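RNA-dependent RNA polymerase (Farallon virus, PDB 6DX5) probably acts as the viral RNA-directed RNA polymerase, the piece here being its N-terminal OTU domain, a cysteine protease of the deubiquitinase kind. Local coordinates at residues P11-S16 with Q155-D160; A43-D48 with A177-N182; W143-D148 with V169-H174. One frame throughout, in Å; residues are numbered along the deposited sequence.

In the fold
From the N terminus, strand 13-16 comes first, and its partner in contact 1 lies 139 residues on, at the end of strand 151-157. Before that loop closes, helix 37-47 begins contact 2, which ends only in strand 174-180, so the two contacts cross. Contact 3, pairing strand 140-145 with strand 166-171, closes a short excursion of 20 residues that includes strand 151-157 and falls wholly between the two segments of contact 2, yet it crosses contact 1. All three meet on one mixed sheet: contact 1 near one side, contact 3 in the middle, and contact 2 where a helix leans on the far part. Gln155 touches Asn144, and Leu178 packs on Trp143 and Val169.

Contact 1 (P11-S16 with Q155-D160); sequences PNLYTS and QKFGTD
Tyr14 and Lys156 face each other as an antiparallel hydrogen-bonded pair, Tyr14 N to Lys156 O at 2.8 Å and Lys156 N to Tyr14 O at 2.9 Å. The tyrosine can be followed outward from this pair. Its CB lies 3.9 Å from Lys156 O, an oxygen that also sits in the plane of the ring, at its edge. With CG anti to the carbonyl carbon (chi1 -58°), the ring leans toward the chain leaving strand 151-157: CD1 passes 3.4 Å from Gly158 O, CE1 stays beside the same oxygen, and OH ends 3.6 Å from Thr159 CG2. A long aromatic side chain thus reaches past its own partner to lie against the chain beyond the strand. Lysine suits position 156 because its bent chain brings NZ back to donate to both Gly158 O, at 2.6 Å, and Asp160 O, tying down the residues that follow. Gly158 has backbone angles that favour glycine, and its N donates to Asn12 O to extend the pairing beyond the strands, while the Asn12 amide lies close to its backbone. On the other face of the sheet Leu13 and Phe157 lie side by side. Leu13 CD1 stands over one face of the phenyl ring, 4.0 Å from its centroid, in a CH-pi contact. The Phe157 side chain also packs on Ala129, Glu130 and Ala133 of helix 126-136, whereas Tyr14 touches Leu8 of strand 7-10 and Trp6, which makes a cation-pi pair with Lys156. Strand 13-16 pairs antiparallel with both 151-157 and 7-10, the latter through the backbone of Thr15 and Gln7.

Contact 2 (A43-D48 with A177-N182); sequences AYLFFD and ALKLIN
Helix 37-47 of the OTU fold rests on the mixed sheet here, with Tyr44 and Leu45 meeting Ala177 and Lys179 of strand 174-180. The segment axes come within 8.5 Å at an angle of 44°. The small Ala177 lets the helix come close: its CB is 3.8 Å from Leu45 CG and 3.9 Å from Tyr44 CD2. Branched Leu45 spreads its methyls over the strand, CD2 lying 3.6 Å from Leu178 O and also against the methylenes of Lys179, while it also packs on Phe166 and Ile168 of strand 166-171. Lys179, extended beyond CG, crosses the Tyr44 side chain at about a right angle and brings NZ 3.8 Å from CE2. There NZ donates to two waters. One, 2.6 Å from NZ, donates in turn to Tyr44 O and to Asp48 OD1; the other lies beside Tyr44 OH, at a spacing too short to trust. Asp48, with positive phi just after the helix, keeps OD1 4.6 Å from NZ, beyond a salt bridge. The lysine thus lays an aliphatic stem on leucine and tyrosine while a water links its ammonium to Tyr44 O and the Asp48 carboxylate, whose nearness probably favours the charged form of the lysine.

Contact 3 (W143-D148 with V169-H174); sequences WNVNTD and VRCGAH
The side chains of Asn144 and Arg170 run side by side, pointing the same way, their amide and guanidinium planes 42° apart. The amide meets the aliphatic part of the arginine: ND2 lies 3.4 Å from Arg170 CD, and CB is near it too. At the guanidinium edge, in its plane, sits a water that accepts from Arg170 NH1 at 3.0 Å and from Asn144 ND2 at 2.8 Å, so the two groups are joined through solvent. The other end of the amide, OD1, takes a hydrogen bond from Gln155 NE2. An extended arginine with CG anti to its N (chi1 -179°) carries NE out over the following turn, where it makes a weak bond to Gly172 O. The backbones pair in parallel: Arg170 N donates to Trp143 O at 2.8 Å and Val145 N to Arg170 O at 3.0 Å, both bonds nearly straight. Across the opposite face of the sheet from Asn144, Val169 CG2 meets Val145 CG2 at 3.6 Å, the two branched side chains crossing at about a right angle. Trp143, on the face of Val169, turns its indole away to pack on Leu178 and Phe26 and gives NE1 to Asn167 OD1. A second water bridges Val145 O and Gly172 N where the strands part, and Cys171 SG lies by Asn146 O. Cys171 to His174 form a type II' turn closed by two backbone bonds, with Gly172 at the positive-phi position that favours glycine. Such turns are characteristic of tight two-residue hairpins, here linking strands 166-171 and 174-180. Strand 140-145, flanked by antiparallel 151-157 and parallel 166-171, is a central member of the mixed sheet of this OTU domain.

Contact 1 (P11-S16 with Q155-D160)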
ATOM      1  N   PRO A  11       8.505   4.888  -5.693  1.00 38.09           N
ATOM      2  CA  PRO A  11       8.960   5.591  -6.905  1.00 39.95           C
ATOM      3  C   PRO A  11       7.775   6.309  -7.556  1.00 40.48           C
ATOM      4  O   PRO A  11       6.740   5.692  -7.879  1.00 34.91           O
ATOM      5  CB  PRO A  11       9.529   4.463  -7.771  1.00 39.10           C
ATOM      6  CG  PRO A  11       9.725   3.263  -6.815  1.00 42.04           C
ATOM      7  CD  PRO A  11       8.694   3.421  -5.732  1.00 38.34           C
ATOM      8  N   ASN A  12       7.889   7.650  -7.669  1.00 36.28           N
ATOM      9  CA  ASN A  12       6.834   8.484  -8.243  1.00 33.51           C
ATOM     10  C   ASN A  12       5.522   8.361  -7.455  1.00 34.12           C
ATOM     11  O   ASN A  12       4.439   8.553  -8.011  1.00 33.54           O
ATOM     12  CB  ASN A  12       6.607   8.100  -9.721  1.00 34.41           C
ATOM     13  CG  ASN A  12       5.852   9.146 -10.511  1.00 39.68           C
ATOM     14  OD1 ASN A  12       6.146  10.330 -10.420  1.00 37.39           O
ATOM     15  ND2 ASN A  12       4.836   8.702 -11.283  1.00 39.76           N
ATOM     16  N   LEU A  13       5.569   8.024  -6.161  1.00 32.35           N
ATOM     17  CA  LEU A  13       4.360   7.762  -5.366  1.00 33.57           C
ATOM     18  C   LEU A  13       4.423   8.512  -4.037  1.00 34.83           C
ATOM     19  O   LEU A  13       5.394   8.373  -3.276  1.00 38.88           O
ATOM     20  CB  LEU A  13       4.183   6.262  -5.103  1.00 29.32           C
ATOM     21  CG  LEU A  13       3.185   5.758  -4.046  1.00 33.64           C
ATOM     22  CD1 LEU A  13       1.699   6.155  -4.283  1.00 29.70           C
ATOM     23  CD2 LEU A  13       3.305   4.250  -3.929  1.00 38.41           C
ATOM     24  N   TYR A  14       3.385   9.292  -3.766  1.00 34.01           N
ATOM     25  CA  TYR A  14       3.309  10.171  -2.605  1.00 36.38           C
ATOM     26  C   TYR A  14       2.079   9.844  -1.782  1.00 39.57           C
ATOM     27  O   TYR A  14       1.080   9.322  -2.281  1.00 34.59           O
ATOM     28  CB  TYR A  14       3.256  11.678  -3.000  1.00 33.51           C
ATOM     29  CG  TYR A  14       4.448  12.091  -3.815  1.00 42.96           C
ATOM     30  CD1 TYR A  14       4.480  11.830  -5.185  1.00 37.23           C
ATOM     31  CD2 TYR A  14       5.562  12.703  -3.219  1.00 43.06           C
ATOM     32  CE1 TYR A  14       5.564  12.176  -5.941  1.00 44.27           C
ATOM     33  CE2 TYR A  14       6.664  13.050  -3.970  1.00 46.86           C
ATOM     34  CZ  TYR A  14       6.670  12.765  -5.328  1.00 50.68           C
ATOM     35  OH  TYR A  14       7.753  13.082  -6.110  1.00 47.40           O
ATOM     36  N   THR A  15       2.163  10.179  -0.511  1.00 47.81           N
ATOM     37  CA  THR A  15       1.063   9.998   0.401  1.00 47.87           C
ATOM     38  C   THR A  15       0.948  11.255   1.251  1.00 47.95           C
ATOM     39  O   THR A  15       1.866  12.083   1.308  1.00 44.54           O
ATOM     40  CB  THR A  15       1.264   8.745   1.269  1.00 53.31           C
ATOM     41  OG1 THR A  15       0.143   8.588   2.156  1.00 60.12           O
ATOM     42  CG2 THR A  15       2.567   8.844   2.080  1.00 47.38           C
ATOM     43  N   SER A  16      -0.216  11.395   1.878  1.00 42.21           N
ATOM     44  CA  SER A  16      -0.504  12.531   2.723  1.00 44.19           C
ATOM     45  C   SER A  16      -1.600  12.146   3.713  1.00 45.97           C
ATOM     46  O   SER A  16      -2.484  11.332   3.416  1.00 42.89           O
ATOM     47  CB  SER A  16      -0.915  13.742   1.885  1.00 47.34           C
ATOM     48  OG  SER A  16      -0.940  14.901   2.698  1.00 52.72           O
ATOM     49  N   GLN A 155      -3.220   8.786  -1.737  1.00 27.48           N
ATOM     50  CA  GLN A 155      -1.991   8.567  -2.480  1.00 24.02           C
ATOM     51  C   GLN A 155      -2.077   9.304  -3.806  1.00 31.79           C
ATOM     52  O   GLN A 155      -3.171   9.540  -4.359  1.00 29.79           O
ATOM     53  CB  GLN A 155      -1.735   7.096  -2.787  1.00 28.91           C
ATOM     54  CG  GLN A 155      -1.757   6.182  -1.634  1.00 46.98           C
ATOM     55  CD  GLN A 155      -3.075   5.406  -1.543  1.00 63.19           C
ATOM     56  OE1 GLN A 155      -3.442   4.596  -2.453  1.00 66.42           O
ATOM     57  NE2 GLN A 155      -3.808   5.657  -0.449  1.00 55.40           N
ATOM     58  N   LYS A 156      -0.900   9.607  -4.338  1.00 24.84           N
ATOM     59  CA  LYS A 156      -0.745  10.389  -5.564  1.00 24.80           C
ATOM     60  C   LYS A 156       0.397   9.758  -6.370  1.00 26.26           C
ATOM     61  O   LYS A 156       1.508   9.624  -5.867  1.00 26.82           O
ATOM     62  CB  LYS A 156      -0.444  11.839  -5.189  1.00 22.42           C
ATOM     63  CG  LYS A 156      -0.120  12.866  -6.273  1.00 23.95           C
ATOM     64  CD  LYS A 156      -0.156  14.232  -5.574  1.00 28.19           C
ATOM     65  CE  LYS A 156       1.164  15.011  -5.564  1.00 26.69           C
ATOM     66  NZ  LYS A 156       1.956  14.908  -6.799  1.00 31.72           N
ATOM     67  N   PHE A 157       0.107   9.297  -7.579  1.00 26.46           N
ATOM     68  CA  PHE A 157       1.124   8.857  -8.512  1.00 28.62           C
ATOM     69  C   PHE A 157       1.421  10.037  -9.412  1.00 32.04           C
ATOM     70  O   PHE A 157       0.517  10.516 -10.100  1.00 28.94           O
ATOM     71  CB  PHE A 157       0.638   7.674  -9.335  1.00 27.66           C
ATOM     72  CG  PHE A 157       0.340   6.458  -8.518  1.00 35.41           C
ATOM     73  CD1 PHE A 157       1.323   5.497  -8.332  1.00 46.20           C
ATOM     74  CD2 PHE A 157      -0.913   6.237  -7.974  1.00 37.19           C
ATOM     75  CE1 PHE A 157       1.077   4.348  -7.604  1.00 42.86           C
ATOM     76  CE2 PHE A 157      -1.158   5.073  -7.229  1.00 42.97           C
ATOM     77  CZ  PHE A 157      -0.154   4.138  -7.073  1.00 43.52           C
ATOM     78  N   GLY A 158       2.657  10.523  -9.380  1.00 27.40           N
ATOM     79  CA  GLY A 158       3.013  11.710 -10.130  1.00 28.48           C
ATOM     80  C   GLY A 158       3.272  12.891  -9.215  1.00 28.68           C
ATOM     81  O   GLY A 158       2.954  12.877  -8.024  1.00 28.99           O
ATOM     82  N   THR A 159       3.856  13.943  -9.807  1.00 31.60           N
ATOM     83  CA  THR A 159       4.320  15.117  -9.066  1.00 32.64           C
ATOM     84  C   THR A 159       3.430  16.353  -9.165  1.00 36.61           C
ATOM     85  O   THR A 159       3.764  17.365  -8.546  1.00 41.78           O
ATOM     86  CB  THR A 159       5.705  15.534  -9.554  1.00 35.37           C
ATOM     87  OG1 THR A 159       5.630  15.780 -10.961  1.00 38.13           O
ATOM     88  CG2 THR A 159       6.716  14.444  -9.251  1.00 48.19           C
ATOM     89  N   ASP A 160       2.362  16.344  -9.965  1.00 36.54           N
ATOM     90  CA  ASP A 160       1.519  17.536 -10.053  1.00 39.10           C
ATOM     91  C   ASP A 160       0.687  17.719  -8.786  1.00 39.14           C
ATOM     92  O   ASP A 160       0.508  16.797  -7.980  1.00 34.44           O
ATOM     93  CB  ASP A 160       0.569  17.462 -11.250  1.00 47.44           C
ATOM     94  CG  ASP A 160       1.279  17.633 -12.580  1.00 67.29           C
ATOM     95  OD1 ASP A 160       2.035  18.629 -12.732  1.00 75.92           O
ATOM     96  OD2 ASP A 160       1.064  16.764 -13.473  1.00 72.98           O
TER

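Contact 2 (A43-D48 with A177-N182)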
ATOM      1  N   ALA A  43     -11.048   6.670 -17.332  1.00 19.99           N
ATOM      2  CA  ALA A  43     -11.481   7.023 -18.680  1.00 18.28           C
ATOM      3  C   ALA A  43     -12.467   8.208 -18.653  1.00 21.43           C
ATOM      4  O   ALA A  43     -12.454   9.078 -19.539  1.00 25.76           O
ATOM      5  CB  ALA A  43     -12.093   5.787 -19.359  1.00 19.04           C
ATOM      6  N   TYR A  44     -13.318   8.281 -17.638  1.00 19.47           N
ATOM      7  CA  TYR A  44     -14.245   9.403 -17.589  1.00 17.25           C
ATOM      8  C   TYR A  44     -13.499  10.729 -17.477  1.00 22.41           C
ATOM      9  O   TYR A  44     -13.824  11.692 -18.187  1.00 20.87           O
ATOM     10  CB  TYR A  44     -15.233   9.247 -16.438  1.00 19.08           C
ATOM     11  CG  TYR A  44     -16.145  10.444 -16.402  1.00 21.06           C
ATOM     12  CD1 TYR A  44     -17.285  10.507 -17.205  1.00 25.20           C
ATOM     13  CD2 TYR A  44     -15.862  11.519 -15.580  1.00 20.53           C
ATOM     14  CE1 TYR A  44     -18.133  11.628 -17.183  1.00 25.51           C
ATOM     15  CE2 TYR A  44     -16.713  12.641 -15.539  1.00 27.07           C
ATOM     16  CZ  TYR A  44     -17.833  12.685 -16.339  1.00 30.17           C
ATOM     17  OH  TYR A  44     -18.662  13.795 -16.257  1.00 32.45           O
ATOM     18  N   LEU A  45     -12.477  10.804 -16.599  1.00 19.04           N
ATOM     19  CA  LEU A  45     -11.754  12.069 -16.443  1.00 24.20           C
ATOM     20  C   LEU A  45     -10.880  12.351 -17.647  1.00 30.12           C
ATOM     21  O   LEU A  45     -10.785  13.495 -18.096  1.00 28.32           O
ATOM     22  CB  LEU A  45     -10.865  12.054 -15.205  1.00 29.84           C
ATOM     23  CG  LEU A  45     -11.648  11.889 -13.913  1.00 35.54           C
ATOM     24  CD1 LEU A  45     -10.724  11.785 -12.696  1.00 29.54           C
ATOM     25  CD2 LEU A  45     -12.590  13.084 -13.809  1.00 35.28           C
ATOM     26  N   PHE A  46     -10.222  11.317 -18.173  1.00 22.20           N
ATOM     27  CA  PHE A  46      -9.177  11.552 -19.137  1.00 21.38           C
ATOM     28  C   PHE A  46      -9.749  11.700 -20.544  1.00 27.22           C
ATOM     29  O   PHE A  46      -9.278  12.548 -21.312  1.00 26.83           O
ATOM     30  CB  PHE A  46      -8.165  10.395 -19.085  1.00 26.43           C
ATOM     31  CG  PHE A  46      -6.849  10.696 -19.827  1.00 26.17           C
ATOM     32  CD1 PHE A  46      -5.951  11.638 -19.325  1.00 23.28           C
ATOM     33  CD2 PHE A  46      -6.541  10.047 -21.006  1.00 28.72           C
ATOM     34  CE1 PHE A  46      -4.761  11.939 -20.007  1.00 28.89           C
ATOM     35  CE2 PHE A  46      -5.334  10.311 -21.681  1.00 31.38           C
ATOM     36  CZ  PHE A  46      -4.441  11.267 -21.186  1.00 24.40           C
ATOM     37  N   PHE A  47     -10.720  10.846 -20.921  1.00 29.19           N
ATOM     38  CA  PHE A  47     -11.318  10.854 -22.265  1.00 25.19           C
ATOM     39  C   PHE A  47     -12.780  11.325 -22.273  1.00 30.16           C
ATOM     40  O   PHE A  47     -13.452  11.197 -23.307  1.00 29.30           O
ATOM     41  CB  PHE A  47     -11.285   9.448 -22.898  1.00 23.48           C
ATOM     42  CG  PHE A  47      -9.893   8.886 -23.158  1.00 34.66           C
ATOM     43  CD1 PHE A  47      -9.007   9.518 -24.034  1.00 41.67           C
ATOM     44  CD2 PHE A  47      -9.486   7.699 -22.558  1.00 34.15           C
ATOM     45  CE1 PHE A  47      -7.721   8.991 -24.291  1.00 38.60           C
ATOM     46  CE2 PHE A  47      -8.211   7.168 -22.812  1.00 37.81           C
ATOM     47  CZ  PHE A  47      -7.330   7.817 -23.693  1.00 34.84           C
ATOM     48  N   ASP A  48     -13.312  11.773 -21.136  1.00 25.05           N
ATOM     49  CA  ASP A  48     -14.691  12.259 -21.026  1.00 33.78           C
ATOM     50  C   ASP A  48     -15.724  11.192 -21.324  1.00 31.40           C
ATOM     51  O   ASP A  48     -16.884  11.517 -21.633  1.00 29.56           O
ATOM     52  CB  ASP A  48     -14.922  13.471 -21.920  1.00 35.90           C
ATOM     53  CG  ASP A  48     -13.902  14.550 -21.652  1.00 52.17           C
ATOM     54  OD1 ASP A  48     -13.689  14.924 -20.454  1.00 53.17           O
ATOM     55  OD2 ASP A  48     -13.257  14.973 -22.640  1.00 59.17           O
ATOM     56  N   ALA A 177     -15.096   8.765 -10.226  1.00 16.99           N
ATOM     57  CA  ALA A 177     -14.311   9.930 -10.646  1.00 22.38           C
ATOM     58  C   ALA A 177     -14.636  11.128  -9.769  1.00 23.95           C
ATOM     59  O   ALA A 177     -15.737  11.212  -9.218  1.00 21.81           O
ATOM     60  CB  ALA A 177     -14.595  10.257 -12.110  1.00 18.04           C
ATOM     61  N   LEU A 178     -13.672  12.056  -9.627  1.00 21.74           N
ATOM     62  CA  LEU A 178     -13.872  13.338  -8.911  1.00 22.00           C
ATOM     63  C   LEU A 178     -13.498  14.505  -9.819  1.00 24.86           C
ATOM     64  O   LEU A 178     -12.453  14.472 -10.463  1.00 24.57           O
ATOM     65  CB  LEU A 178     -12.998  13.449  -7.655  1.00 17.56           C
ATOM     66  CG  LEU A 178     -13.256  12.488  -6.500  1.00 20.10           C
ATOM     67  CD1 LEU A 178     -12.225  12.648  -5.435  1.00 19.46           C
ATOM     68  CD2 LEU A 178     -14.679  12.719  -5.940  1.00 17.32           C
ATOM     69  N   LYS A 179     -14.345  15.531  -9.890  1.00 29.10           N
ATOM     70  CA  LYS A 179     -13.962  16.782 -10.539  1.00 35.86           C
ATOM     71  C   LYS A 179     -13.926  17.895  -9.510  1.00 42.26           C
ATOM     72  O   LYS A 179     -14.797  17.980  -8.635  1.00 34.76           O
ATOM     73  CB  LYS A 179     -14.906  17.136 -11.663  1.00 42.92           C
ATOM     74  CG  LYS A 179     -14.669  16.210 -12.834  1.00 47.39           C
ATOM     75  CD  LYS A 179     -15.419  16.632 -14.045  1.00 50.96           C
ATOM     76  CE  LYS A 179     -14.790  15.969 -15.289  1.00 46.60           C
ATOM     77  NZ  LYS A 179     -15.656  16.184 -16.513  1.00 54.90           N
ATOM     78  N   LEU A 180     -12.900  18.725  -9.598  1.00 35.10           N
ATOM     79  CA  LEU A 180     -12.751  19.801  -8.640  1.00 39.34           C
ATOM     80  C   LEU A 180     -13.825  20.859  -8.894  1.00 48.48           C
ATOM     81  O   LEU A 180     -14.101  21.218 -10.043  1.00 50.41           O
ATOM     82  CB  LEU A 180     -11.354  20.390  -8.762  1.00 43.98           C
ATOM     83  CG  LEU A 180     -10.705  21.088  -7.580  1.00 50.26           C
ATOM     84  CD1 LEU A 180     -10.626  20.214  -6.371  1.00 46.68           C
ATOM     85  CD2 LEU A 180      -9.307  21.473  -7.975  1.00 55.21           C
ATOM     86  N   ILE A 181     -14.436  21.356  -7.811  1.00 46.65           N
ATOM     87  CA  ILE A 181     -15.537  22.310  -7.953  1.00 57.13           C
ATOM     88  C   ILE A 181     -15.044  23.650  -8.504  1.00 69.61           C
ATOM     89  O   ILE A 181     -15.725  24.278  -9.327  1.00 80.59           O
ATOM     90  CB  ILE A 181     -16.267  22.497  -6.612  1.00 51.49           C
ATOM     91  CG1 ILE A 181     -16.993  21.233  -6.169  1.00 45.73           C
ATOM     92  CG2 ILE A 181     -17.274  23.622  -6.697  1.00 60.20           C
ATOM     93  CD1 ILE A 181     -17.593  21.397  -4.750  1.00 48.11           C
ATOM     94  N   ASN A 182     -13.859  24.105  -8.080  1.00 74.84           N
ATOM     95  CA  ASN A 182     -13.423  25.462  -8.426  1.00102.05           C
ATOM     96  C   ASN A 182     -13.248  25.663  -9.938  1.00113.49           C
ATOM     97  O   ASN A 182     -13.563  26.742 -10.465  1.00122.51           O
ATOM     98  CB  ASN A 182     -12.135  25.811  -7.676  1.00109.89           C
ATOM     99  CG  ASN A 182     -12.409  26.430  -6.314  1.00117.21           C
ATOM    100  OD1 ASN A 182     -13.548  26.826  -6.012  1.00119.32           O
ATOM    101  ND2 ASN A 182     -11.366  26.537  -5.490  1.00119.00           N
TER
HETATM  102  O   HOH W   1     -14.808  14.402 -18.204  1.00 33.19           O
HETATM  103  O   HOH W   2     -18.157  16.058 -15.566  1.00 46.33           O

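Contact 3 (W143-D148 with V169-H174)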
ATOM      1  N   TRP A 143      -8.201   8.975  -3.526  1.00 20.45           N
ATOM      2  CA  TRP A 143      -8.688   9.381  -2.213  1.00 18.48           C
ATOM      3  C   TRP A 143      -9.468   8.205  -1.627  1.00 18.56           C
ATOM      4  O   TRP A 143     -10.504   7.811  -2.172  1.00 19.26           O
ATOM      5  CB  TRP A 143      -9.597  10.620  -2.305  1.00 18.95           C
ATOM      6  CG  TRP A 143      -9.009  11.836  -2.935  1.00 23.07           C
ATOM      7  CD1 TRP A 143      -8.907  12.096  -4.272  1.00 23.59           C
ATOM      8  CD2 TRP A 143      -8.383  12.935  -2.255  1.00 20.63           C
ATOM      9  NE1 TRP A 143      -8.284  13.305  -4.469  1.00 23.86           N
ATOM     10  CE2 TRP A 143      -7.947  13.835  -3.247  1.00 21.60           C
ATOM     11  CE3 TRP A 143      -8.165  13.248  -0.904  1.00 24.27           C
ATOM     12  CZ2 TRP A 143      -7.277  15.040  -2.941  1.00 38.15           C
ATOM     13  CZ3 TRP A 143      -7.517  14.463  -0.590  1.00 28.98           C
ATOM     14  CH2 TRP A 143      -7.053  15.319  -1.610  1.00 31.45           C
ATOM     15  N   ASN A 144      -8.977   7.644  -0.538  1.00 22.88           N
ATOM     16  CA  ASN A 144      -9.677   6.556   0.114  1.00 20.34           C
ATOM     17  C   ASN A 144     -10.622   7.161   1.142  1.00 27.49           C
ATOM     18  O   ASN A 144     -10.176   7.844   2.076  1.00 24.58           O
ATOM     19  CB  ASN A 144      -8.679   5.600   0.781  1.00 25.06           C
ATOM     20  CG  ASN A 144      -7.641   5.075  -0.195  1.00 30.96           C
ATOM     21  OD1 ASN A 144      -6.466   5.482  -0.158  1.00 35.66           O
ATOM     22  ND2 ASN A 144      -8.075   4.249  -1.116  1.00 28.94           N
ATOM     23  N   VAL A 145     -11.903   6.869   1.025  1.00 28.72           N
ATOM     24  CA  VAL A 145     -12.871   7.497   1.902  1.00 23.26           C
ATOM     25  C   VAL A 145     -13.695   6.444   2.626  1.00 34.22           C
ATOM     26  O   VAL A 145     -13.778   5.280   2.214  1.00 31.36           O
ATOM     27  CB  VAL A 145     -13.777   8.424   1.110  1.00 24.52           C
ATOM     28  CG1 VAL A 145     -12.946   9.475   0.403  1.00 21.43           C
ATOM     29  CG2 VAL A 145     -14.628   7.567   0.150  1.00 27.76           C
ATOM     30  N   ASN A 146     -14.332   6.872   3.721  1.00 28.48           N
ATOM     31  CA  ASN A 146     -15.247   5.958   4.376  1.00 37.87           C
ATOM     32  C   ASN A 146     -16.607   6.169   3.726  1.00 39.02           C
ATOM     33  O   ASN A 146     -16.724   6.845   2.696  1.00 29.72           O
ATOM     34  CB  ASN A 146     -15.245   6.161   5.890  1.00 53.91           C
ATOM     35  CG  ASN A 146     -15.570   7.549   6.255  1.00 69.82           C
ATOM     36  OD1 ASN A 146     -15.897   8.345   5.383  1.00 68.09           O
ATOM     37  ND2 ASN A 146     -15.474   7.882   7.539  1.00 83.29           N
ATOM     38  N   THR A 147     -17.648   5.598   4.306  1.00 36.80           N
ATOM     39  CA  THR A 147     -18.900   5.552   3.569  1.00 44.44           C
ATOM     40  C   THR A 147     -19.646   6.882   3.579  1.00 44.67           C
ATOM     41  O   THR A 147     -20.533   7.062   2.741  1.00 45.52           O
ATOM     42  CB  THR A 147     -19.774   4.422   4.124  1.00 46.05           C
ATOM     43  OG1 THR A 147     -19.957   4.634   5.532  1.00 48.90           O
ATOM     44  CG2 THR A 147     -19.044   3.053   3.911  1.00 41.87           C
ATOM     45  N   ASP A 148     -19.288   7.813   4.470  1.00 38.60           N
ATOM     46  CA  ASP A 148     -19.773   9.189   4.459  1.00 40.86           C
ATOM     47  C   ASP A 148     -18.821  10.170   3.740  1.00 43.66           C
ATOM     48  O   ASP A 148     -18.908  11.386   3.966  1.00 53.19           O
ATOM     49  CB  ASP A 148     -20.026   9.647   5.893  1.00 53.77           C
ATOM     50  CG  ASP A 148     -18.764   9.606   6.765  1.00 74.43           C
ATOM     51  OD1 ASP A 148     -17.647   9.759   6.232  1.00 82.26           O
ATOM     52  OD2 ASP A 148     -18.875   9.459   8.004  1.00 88.28           O
ATOM     53  N   VAL A 169     -11.904   8.747  -6.380  1.00 24.66           N
ATOM     54  CA  VAL A 169     -12.263   8.395  -5.013  1.00 25.08           C
ATOM     55  C   VAL A 169     -12.439   6.890  -4.968  1.00 27.88           C
ATOM     56  O   VAL A 169     -12.923   6.282  -5.926  1.00 27.88           O
ATOM     57  CB  VAL A 169     -13.542   9.120  -4.551  1.00 19.73           C
ATOM     58  CG1 VAL A 169     -14.733   8.770  -5.462  1.00 20.40           C
ATOM     59  CG2 VAL A 169     -13.902   8.766  -3.119  1.00 18.67           C
ATOM     60  N   ARG A 170     -12.060   6.283  -3.854  1.00 21.55           N
ATOM     61  CA  ARG A 170     -12.147   4.843  -3.691  1.00 23.09           C
ATOM     62  C   ARG A 170     -12.872   4.566  -2.391  1.00 23.96           C
ATOM     63  O   ARG A 170     -12.412   4.995  -1.318  1.00 25.24           O
ATOM     64  CB  ARG A 170     -10.764   4.194  -3.636  1.00 22.55           C
ATOM     65  CG  ARG A 170     -10.866   2.671  -3.482  1.00 26.16           C
ATOM     66  CD  ARG A 170      -9.536   2.023  -3.194  1.00 22.94           C
ATOM     67  NE  ARG A 170      -9.634   0.597  -3.503  1.00 33.66           N
ATOM     68  CZ  ARG A 170      -8.597  -0.240  -3.609  1.00 36.33           C
ATOM     69  NH1 ARG A 170      -7.346   0.201  -3.396  1.00 27.02           N
ATOM     70  NH2 ARG A 170      -8.820  -1.510  -3.926  1.00 33.99           N
ATOM     71  N   CYS A 171     -13.973   3.812  -2.469  1.00 22.33           N
ATOM     72  CA  CYS A 171     -14.743   3.444  -1.276  1.00 23.35           C
ATOM     73  C   CYS A 171     -14.806   1.924  -1.231  1.00 28.11           C
ATOM     74  O   CYS A 171     -15.503   1.313  -2.050  1.00 26.73           O
ATOM     75  CB  CYS A 171     -16.140   4.072  -1.306  1.00 32.01           C
ATOM     76  SG  CYS A 171     -16.993   3.870   0.353  1.00 47.37           S
ATOM     77  N   GLY A 172     -14.028   1.310  -0.336  1.00 29.37           N
ATOM     78  CA  GLY A 172     -13.776  -0.127  -0.392  1.00 33.39           C
ATOM     79  C   GLY A 172     -13.200  -0.602  -1.732  1.00 36.54           C
ATOM     80  O   GLY A 172     -12.093  -0.224  -2.174  1.00 31.21           O
ATOM     81  N   ALA A 173     -13.927  -1.498  -2.381  1.00 35.58           N
ATOM     82  CA  ALA A 173     -13.475  -1.999  -3.670  1.00 32.27           C
ATOM     83  C   ALA A 173     -13.853  -1.075  -4.821  1.00 34.89           C
ATOM     84  O   ALA A 173     -13.349  -1.265  -5.924  1.00 30.68           O
ATOM     85  CB  ALA A 173     -14.060  -3.387  -3.945  1.00 29.53           C
ATOM     86  N   HIS A 174     -14.691  -0.057  -4.599  1.00 30.71           N
ATOM     87  CA  HIS A 174     -15.265   0.668  -5.717  1.00 28.73           C
ATOM     88  C   HIS A 174     -14.567   2.009  -5.964  1.00 25.55           C
ATOM     89  O   HIS A 174     -14.343   2.779  -5.037  1.00 28.22           O
ATOM     90  CB  HIS A 174     -16.786   0.893  -5.507  1.00 23.54           C
ATOM     91  CG  HIS A 174     -17.427   1.522  -6.696  1.00 34.37           C
ATOM     92  ND1 HIS A 174     -17.533   0.870  -7.901  1.00 34.24           N
ATOM     93  CD2 HIS A 174     -17.828   2.797  -6.931  1.00 36.19           C
ATOM     94  CE1 HIS A 174     -18.054   1.691  -8.809  1.00 33.50           C
ATOM     95  NE2 HIS A 174     -18.240   2.870  -8.246  1.00 31.74           N
TER
HETATM   96  O   HOH W   3      -6.106   2.799  -2.426  1.00 28.87           O
HETATM   97  O   HOH W   4     -12.511   3.085   1.437  1.00 38.19           O